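Local coordinates for Slr0280 protein (Synechocystis sp., PDB 5H3K) that is of unknown function but carries a phosphodiester glycosidase (NAGPA-family) domain, so that it may hydrolyse phosphodiester-linked sugars, at residues Ile225-Glu230 / Ser236-Gln241; Phe240-Pro243 / Lys247-Val250. One frame throughout, in Å; residues are numbered along the deposited sequence.

Both contacts lie on the same side of the chain's centre, in a region built from two four-stranded antiparallel sheets, and their own centres are about 10 Å apart. Interaction 1 comes first along the chain and pairs strands 226-232 and 235-241 as a hairpin at the border of one sheet. Interaction 2 begins where that hairpin ends: the chain leaves strand 235-241, turns, and enters strand 247-253, an edge strand of the other sheet. Both ranges include Phe240 and Gln241, but Phe240 alone of the two makes contacts in both, and Ile225 CG2 touches Leu242 CD2 at 3.7 Å. Hydrogen bonding within one sheet thus passes directly into apolar packing between two.

Interaction 1 of 2, residues Ile225-Glu230 / Ser236-Gln241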
loop_
_atom_site.group_PDB
_atom_site.type_symbol
_atom_site.label_atom_id
_atom_site.label_comp_id
_atom_site.label_asym_id
_atom_site.label_seq_id
_atom_site.Cartn_x
_atom_site.Cartn_y
_atom_site.Cartn_z
ATOM N N ILE A 225 -10.428 -1.091 -30.472
ATOM C CA ILE A 225 -11.074 -0.547 -29.281
ATOM C C ILE A 225 -12.506 -0.185 -29.626
ATOM O O ILE A 225 -12.853 -0.002 -30.800
ATOM C CB ILE A 225 -10.389 0.734 -28.732
ATOM C CG1 ILE A 225 -10.514 1.891 -29.726
ATOM C CG2 ILE A 225 -8.944 0.473 -28.382
ATOM C CD1 ILE A 225 -10.272 3.263 -29.112
ATOM N N ARG A 226 -13.340 -0.080 -28.598
ATOM C CA ARG A 226 -14.655 0.514 -28.756
ATOM C C ARG A 226 -14.781 1.553 -27.673
ATOM O O ARG A 226 -14.290 1.357 -26.566
ATOM C CB ARG A 226 -15.759 -0.538 -28.621
ATOM C CG ARG A 226 -15.685 -1.617 -29.674
ATOM C CD ARG A 226 -16.622 -2.774 -29.365
ATOM N NE ARG A 226 -16.296 -3.960 -30.159
ATOM C CZ ARG A 226 -15.887 -5.120 -29.650
ATOM N NH1 ARG A 226 -15.602 -6.136 -30.461
ATOM N NH2 ARG A 226 -15.774 -5.272 -28.332
ATOM N N TYR A 227 -15.407 2.677 -27.990
ATOM C CA TYR A 227 -15.623 3.697 -26.984
ATOM C C TYR A 227 -16.952 4.399 -27.201
ATOM O O TYR A 227 -17.500 4.386 -28.304
ATOM C CB TYR A 227 -14.468 4.694 -26.966
ATOM C CG TYR A 227 -14.394 5.591 -28.189
ATOM C CD1 TYR A 227 -13.760 5.164 -29.351
ATOM C CD2 TYR A 227 -14.947 6.864 -28.173
ATOM C CE1 TYR A 227 -13.679 5.983 -30.467
ATOM C CE2 TYR A 227 -14.870 7.694 -29.288
ATOM C CZ TYR A 227 -14.234 7.240 -30.429
ATOM O OH TYR A 227 -14.150 8.056 -31.537
ATOM N N ARG A 228 -17.462 5.016 -26.144
ATOM C CA ARG A 228 -18.796 5.593 -26.172
ATOM C C ARG A 228 -18.836 6.760 -25.219
ATOM O O ARG A 228 -18.328 6.677 -24.091
ATOM C CB ARG A 228 -19.821 4.547 -25.730
ATOM C CG ARG A 228 -21.268 4.914 -26.000
ATOM C CD ARG A 228 -22.119 3.671 -25.816
ATOM N NE ARG A 228 -23.488 3.828 -26.301
ATOM C CZ ARG A 228 -23.895 3.433 -27.502
ATOM N NH1 ARG A 228 -23.029 2.862 -28.339
ATOM N NH2 ARG A 228 -25.163 3.604 -27.859
ATOM N N LEU A 229 -19.453 7.844 -25.673
ATOM C CA LEU A 229 -19.569 9.064 -24.894
ATOM C C LEU A 229 -20.810 9.004 -24.004
ATOM O O LEU A 229 -21.879 8.595 -24.455
ATOM C CB LEU A 229 -19.665 10.246 -25.864
ATOM C CG LEU A 229 -19.352 11.677 -25.428
ATOM C CD1 LEU A 229 -18.270 11.684 -24.375
ATOM C CD2 LEU A 229 -18.906 12.497 -26.632
ATOM N N GLU A 230 -20.663 9.398 -22.739
ATOM C CA GLU A 230 -21.816 9.605 -21.859
ATOM C C GLU A 230 -21.836 11.054 -21.400
ATOM O O GLU A 230 -20.849 11.559 -20.843
ATOM C CB GLU A 230 -21.769 8.695 -20.629
ATOM C CG GLU A 230 -22.924 8.951 -19.644
ATOM C CD GLU A 230 -22.684 8.374 -18.251
ATOM O OE1 GLU A 230 -21.568 7.869 -17.986
ATOM O OE2 GLU A 230 -23.606 8.434 -17.401
ATOM N N SER A 236 -18.481 15.083 -19.004
ATOM C CA SER A 236 -18.653 14.008 -19.966
ATOM C C SER A 236 -17.752 12.847 -19.579
ATOM O O SER A 236 -16.715 13.032 -18.930
ATOM C CB SER A 236 -18.315 14.501 -21.373
ATOM O OG SER A 236 -19.051 15.677 -21.689
ATOM N N LYS A 237 -18.162 11.642 -19.949
ATOM C CA LYS A 237 -17.340 10.461 -19.737
ATOM C C LYS A 237 -17.133 9.751 -21.057
ATOM O O LYS A 237 -18.061 9.649 -21.861
ATOM C CB LYS A 237 -18.010 9.524 -18.730
ATOM C CG LYS A 237 -18.139 10.139 -17.349
ATOM C CD LYS A 237 -18.650 9.134 -16.331
ATOM C CE LYS A 237 -18.955 9.846 -15.016
ATOM N NZ LYS A 237 -19.203 8.902 -13.900
ATOM N N VAL A 238 -15.915 9.268 -21.285
ATOM C CA VAL A 238 -15.642 8.448 -22.451
ATOM C C VAL A 238 -15.343 7.037 -21.972
ATOM O O VAL A 238 -14.320 6.792 -21.318
ATOM C CB VAL A 238 -14.463 8.982 -23.270
ATOM C CG1 VAL A 238 -14.351 8.206 -24.588
ATOM C CG2 VAL A 238 -14.633 10.476 -23.553
ATOM N N HIS A 239 -16.249 6.116 -22.286
ATOM C CA HIS A 239 -16.175 4.739 -21.812
ATOM C C HIS A 239 -15.514 3.834 -22.831
ATOM O O HIS A 239 -15.976 3.750 -23.967
ATOM C CB HIS A 239 -17.580 4.222 -21.537
ATOM C CG HIS A 239 -18.271 4.953 -20.441
ATOM N ND1 HIS A 239 -18.167 4.570 -19.117
ATOM C CD2 HIS A 239 -19.049 6.061 -20.454
ATOM C CE1 HIS A 239 -18.862 5.404 -18.368
ATOM N NE2 HIS A 239 -19.404 6.326 -19.152
ATOM N N PHE A 240 -14.446 3.149 -22.419
ATOM C CA PHE A 240 -13.670 2.303 -23.327
ATOM C C PHE A 240 -13.806 0.826 -23.022
ATOM O O PHE A 240 -13.750 0.404 -21.858
ATOM C CB PHE A 240 -12.175 2.647 -23.248
ATOM C CG PHE A 240 -11.816 3.957 -23.891
ATOM C CD1 PHE A 240 -11.936 5.149 -23.187
ATOM C CD2 PHE A 240 -11.361 3.997 -25.202
ATOM C CE1 PHE A 240 -11.608 6.371 -23.788
ATOM C CE2 PHE A 240 -11.024 5.213 -25.813
ATOM C CZ PHE A 240 -11.147 6.399 -25.105
ATOM N N GLN A 241 -13.945 0.043 -24.086
ATOM C CA GLN A 241 -13.762 -1.396 -24.026
ATOM C C GLN A 241 -12.455 -1.720 -24.760
ATOM O O GLN A 241 -12.346 -1.548 -25.975
ATOM C CB GLN A 241 -14.938 -2.112 -24.683
ATOM C CG GLN A 241 -14.866 -3.630 -24.583
ATOM C CD GLN A 241 -15.167 -4.135 -23.178
ATOM O OE1 GLN A 241 -16.017 -3.575 -22.479
ATOM N NE2 GLN A 241 -14.471 -5.191 -22.758
HETATM O O HOH W 1 -21.189 7.004 -15.495
#
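Ile225 lays CD1 against the edge of the Phe240 ring, 3.9 Å from CE2, both side chains pointing the same way. Arg226 and Gln241 form a hydrogen-bonded antiparallel pair, Gln241 N reaching Arg226 O at 2.8 Å; their long polar side chains run side by side. Tyr227 and Phe240 form a close non-hydrogen-bonded pair, which brings Tyr227 CB over the face of the Phe240 ring in a CH-pi contact, 3.9 Å from the centroid. Chi1 (70°) directs the tyrosine ring beside Phe240, with Tyr227 CD2 3.9 Å from Val238 CG1; the rings are roughly parallel but so displaced that little of one covers the other. Tyr227 OH hydrogen-bonds Asp158. Arg228 pairs with His239 through the backbone, and Leu229 CD1 meets Val238 CG2 at 3.9 Å, branched apolar groups that suit the side turned to the other sheet. The extended Glu230 carries OE1 to His239 NE2 at 2.9 Å; the N-H...O angle is 154°, and the ring N-H comes to the anti side of OE1, 20° out of the carboxylate plane. A water bridges the same oxygen to Lys237 NZ. A leucine in place of His239 would probably leave Glu230 OE1 without its ring N-H partner and the carboxylate freer to turn. The hairpin is therefore two-faced, apolar on one side and, on the other, polar, with His239 and Lys237 likely to stabilise the negative charge of Glu230.

Interaction 2 of 2, residues Phe240-Pro243 / Lys247-Val250; sequences FQLP and KLQV
Leu248 reaches from its edge strand to Phe240 and Leu242, and its side chain can be followed outward. CB points toward the facing segment, and with CG anti to the carbonyl carbon (chi1 -59°) the branch point comes within 4.1 Å of Leu242 CD1. There the two methyls divide the work. CD1 goes to the aromatic ring, lying 3.8 Å from Phe240 CD1 and slightly farther from CE1. CD2 turns to the neighbouring leucine, 3.8 Å from Leu242 CD1 and 4.1 Å from Leu242 CD2, and it also lies over a face of the Phe240 ring, the one opposite to that taken by Tyr227 CB. The forked tip of a leucine suits this place because it can meet two apolar partners at once. Such packing is the interior of a beta sandwich: Phe240 comes from the end of strand 235-241 in one four-stranded sheet, Leu242 from the loop after it, Leu248 from the edge strand of the other, and no hydrogen bond joins the two segments. Ile261 and Ala263 of strand 258-264 touch Phe240 and Leu242 respectively, while Val179, Ala186 and Val188 pack on Leu248. Leu242 CD1 also brushes the backbone at Lys247 C, 4.2 Å away. The lysine suits the border of this apolar patch, for its CB points away from the facing segment and its NZ hydrogen-bonds the carbonyl oxygen of Ala267.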
loop_
_atom_site.group_PDB
_atom_site.type_symbol
_atom_site.label_atom_id
_atom_site.label_comp_id
_atom_site.label_asym_id
_atom_site.label_seq_id
_atom_site.Cartn_x
_atom_site.Cartn_y
_atom_site.Cartn_z
ATOM N N PHE A 240 -14.446 3.149 -22.419
ATOM C CA PHE A 240 -13.670 2.303 -23.327
ATOM C C PHE A 240 -13.806 0.826 -23.022
ATOM O O PHE A 240 -13.750 0.404 -21.858
ATOM C CB PHE A 240 -12.175 2.647 -23.248
ATOM C CG PHE A 240 -11.816 3.957 -23.891
ATOM C CD1 PHE A 240 -11.936 5.149 -23.187
ATOM C CD2 PHE A 240 -11.361 3.997 -25.202
ATOM C CE1 PHE A 240 -11.608 6.371 -23.788
ATOM C CE2 PHE A 240 -11.024 5.213 -25.813
ATOM C CZ PHE A 240 -11.147 6.399 -25.105
ATOM N N GLN A 241 -13.945 0.043 -24.086
ATOM C CA GLN A 241 -13.762 -1.396 -24.026
ATOM C C GLN A 241 -12.455 -1.720 -24.760
ATOM O O GLN A 241 -12.346 -1.548 -25.975
ATOM C CB GLN A 241 -14.938 -2.112 -24.683
ATOM C CG GLN A 241 -14.866 -3.630 -24.583
ATOM C CD GLN A 241 -15.167 -4.135 -23.178
ATOM O OE1 GLN A 241 -16.017 -3.575 -22.479
ATOM N NE2 GLN A 241 -14.471 -5.191 -22.758
ATOM N N LEU A 242 -11.455 -2.183 -24.022
ATOM C CA LEU A 242 -10.114 -2.363 -24.585
ATOM C C LEU A 242 -9.760 -3.823 -24.793
ATOM O O LEU A 242 -10.195 -4.682 -24.026
ATOM C CB LEU A 242 -9.068 -1.740 -23.652
ATOM C CG LEU A 242 -9.204 -0.240 -23.398
ATOM C CD1 LEU A 242 -8.208 0.233 -22.344
ATOM C CD2 LEU A 242 -9.028 0.532 -24.698
ATOM N N PRO A 243 -8.952 -4.109 -25.824
ATOM C CA PRO A 243 -8.358 -5.442 -25.962
ATOM C C PRO A 243 -7.554 -5.773 -24.705
ATOM O O PRO A 243 -7.009 -4.862 -24.061
ATOM C CB PRO A 243 -7.407 -5.281 -27.154
ATOM C CG PRO A 243 -7.935 -4.113 -27.924
ATOM C CD PRO A 243 -8.537 -3.192 -26.899
ATOM N N LYS A 247 -3.859 -0.421 -22.106
ATOM C CA LYS A 247 -4.154 0.579 -21.088
ATOM C C LYS A 247 -4.354 1.906 -21.779
ATOM O O LYS A 247 -4.067 2.031 -22.964
ATOM C CB LYS A 247 -2.990 0.706 -20.104
ATOM C CG LYS A 247 -2.556 -0.610 -19.462
ATOM C CD LYS A 247 -1.406 -0.361 -18.482
ATOM C CE LYS A 247 -0.562 -1.611 -18.265
ATOM N NZ LYS A 247 0.572 -1.345 -17.348
ATOM N N LEU A 248 -4.843 2.896 -21.049
ATOM C CA LEU A 248 -4.940 4.240 -21.603
ATOM C C LEU A 248 -3.766 5.087 -21.141
ATOM O O LEU A 248 -3.388 5.051 -19.976
ATOM C CB LEU A 248 -6.234 4.914 -21.171
ATOM C CG LEU A 248 -7.528 4.220 -21.564
ATOM C CD1 LEU A 248 -8.708 5.103 -21.181
ATOM C CD2 LEU A 248 -7.523 3.934 -23.067
ATOM N N GLN A 249 -3.177 5.838 -22.061
ATOM C CA GLN A 249 -2.233 6.882 -21.676
ATOM C C GLN A 249 -2.812 8.198 -22.164
ATOM O O GLN A 249 -2.995 8.385 -23.364
ATOM C CB GLN A 249 -0.857 6.634 -22.293
ATOM C CG GLN A 249 0.139 7.780 -22.075
ATOM C CD GLN A 249 1.504 7.501 -22.698
ATOM O OE1 GLN A 249 1.873 6.346 -22.939
ATOM N NE2 GLN A 249 2.259 8.563 -22.957
ATOM N N VAL A 250 -3.110 9.100 -21.233
ATOM C CA VAL A 250 -3.811 10.335 -21.564
ATOM C C VAL A 250 -2.918 11.551 -21.370
ATOM O O VAL A 250 -2.213 11.654 -20.366
ATOM C CB VAL A 250 -5.071 10.502 -20.691
ATOM C CG1 VAL A 250 -5.894 11.704 -21.151
ATOM C CG2 VAL A 250 -5.911 9.247 -20.751
#